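Local coordinates for protein Emp46p (PDB 2A6V) that acts as a calcium-independent lectin-type cargo receptor, recognising carbohydrate and taking part in the secretion of glycoproteins, at residues L162-N165 with N169-L172. Residues are numbered along the deposited sequence; the frame is centred on the assembly and turned at random.
Sequences LTYN and NHLL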
# COMPACT_ATOMS: atom_id res chain seq x y z
N LEU A 162 -2.34 -7.28 6.19
CA LEU A 162 -2.23 -8.33 5.19
C LEU A 162 -1.46 -9.47 5.81
O LEU A 162 -0.31 -9.30 6.21
CB LEU A 162 -1.51 -7.80 3.94
CG LEU A 162 -1.32 -8.74 2.74
CD1 LEU A 162 -1.03 -7.96 1.47
CD2 LEU A 162 -0.21 -9.72 2.99
N THR A 163 -2.10 -10.63 5.92
CA THR A 163 -1.43 -11.84 6.44
C THR A 163 -1.33 -12.85 5.30
O THR A 163 -2.28 -13.02 4.54
CB THR A 163 -2.17 -12.41 7.69
OG1 THR A 163 -3.55 -12.61 7.43
CG2 THR A 163 -2.18 -11.45 8.80
N TYR A 164 -0.19 -13.50 5.14
CA TYR A 164 0.01 -14.40 4.03
C TYR A 164 0.81 -15.60 4.50
O TYR A 164 1.88 -15.45 5.07
CB TYR A 164 0.74 -13.69 2.88
CG TYR A 164 1.21 -14.61 1.79
CD1 TYR A 164 0.32 -15.34 1.01
CD2 TYR A 164 2.56 -14.78 1.55
CE1 TYR A 164 0.78 -16.18 0.00
CE2 TYR A 164 3.02 -15.61 0.55
CZ TYR A 164 2.14 -16.32 -0.21
OH TYR A 164 2.64 -17.14 -1.21
N ASN A 165 0.26 -16.79 4.26
CA ASN A 165 0.85 -18.02 4.77
C ASN A 165 0.94 -19.06 3.66
O ASN A 165 -0.02 -19.77 3.42
CB ASN A 165 0.04 -18.56 5.94
CG ASN A 165 0.69 -19.77 6.58
OD1 ASN A 165 1.79 -20.15 6.21
ND2 ASN A 165 0.03 -20.33 7.56
N ASN A 169 -1.44 -23.30 2.03
CA ASN A 169 -1.75 -23.18 0.61
C ASN A 169 -2.00 -21.73 0.19
O ASN A 169 -2.98 -21.42 -0.48
CB ASN A 169 -2.95 -24.07 0.21
CG ASN A 169 -2.98 -24.37 -1.29
OD1 ASN A 169 -1.96 -24.31 -1.97
ND2 ASN A 169 -4.17 -24.66 -1.80
N HIS A 170 -1.11 -20.85 0.65
CA HIS A 170 -1.06 -19.46 0.20
C HIS A 170 -2.28 -18.64 0.60
O HIS A 170 -2.71 -17.75 -0.14
CB HIS A 170 -0.88 -19.42 -1.33
CG HIS A 170 0.39 -20.07 -1.77
ND1 HIS A 170 1.61 -19.47 -1.64
CD2 HIS A 170 0.62 -21.30 -2.30
CE1 HIS A 170 2.55 -20.28 -2.09
NE2 HIS A 170 1.98 -21.40 -2.48
N LEU A 171 -2.84 -18.92 1.77
CA LEU A 171 -3.93 -18.12 2.27
C LEU A 171 -3.42 -16.70 2.54
O LEU A 171 -2.50 -16.51 3.32
CB LEU A 171 -4.52 -18.71 3.54
CG LEU A 171 -5.73 -17.99 4.12
CD1 LEU A 171 -6.91 -17.95 3.13
CD2 LEU A 171 -6.15 -18.61 5.42
N LEU A 172 -4.04 -15.74 1.87
CA LEU A 172 -3.84 -14.32 2.11
C LEU A 172 -5.14 -13.74 2.66
O LEU A 172 -6.22 -13.91 2.05
CB LEU A 172 -3.46 -13.62 0.82
CG LEU A 172 -2.99 -12.17 1.00
CD1 LEU A 172 -1.97 -11.84 -0.05
CD2 LEU A 172 -4.18 -11.18 0.95
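Y164 and L172 face each other as an antiparallel non-hydrogen-bonded pair, their CA atoms 4.3 Å apart, side chains on one face of the sheet. The buried side of the contact lies here: Y164 CD1 packs against L172 CB, and L162 joins the same apolar patch, its CD2 meeting L172 CD1 at 4.1 Å. M190 touches Y164 and F182 touches L172. T163 O takes a CA-H...O contact from L172 CA, and N165 N donates to L171 O at 2.9 Å, fairly straight (156° at the hydrogen). The return bond of this last pair before the turn, L171 N to N165 O at 3.4 Å, is weak. With CG anti to the backbone nitrogen (chi1 169°), the Y164 side chain leans towards the turn and across to H170, and its OH meets the imidazole edge. Y164 OH and H170 ND1 share a short, tight hydrogen bond of 2.6 Å; the two rings lie side by side, planes 27° apart, without stacking. On the opposite face, N165 and L171 are partly open to solvent, and N169 in the turn is exposed. Together the segments form the turn end of the 158-165/171-176 hairpin in one sheet of the legume-lectin-like beta sandwich.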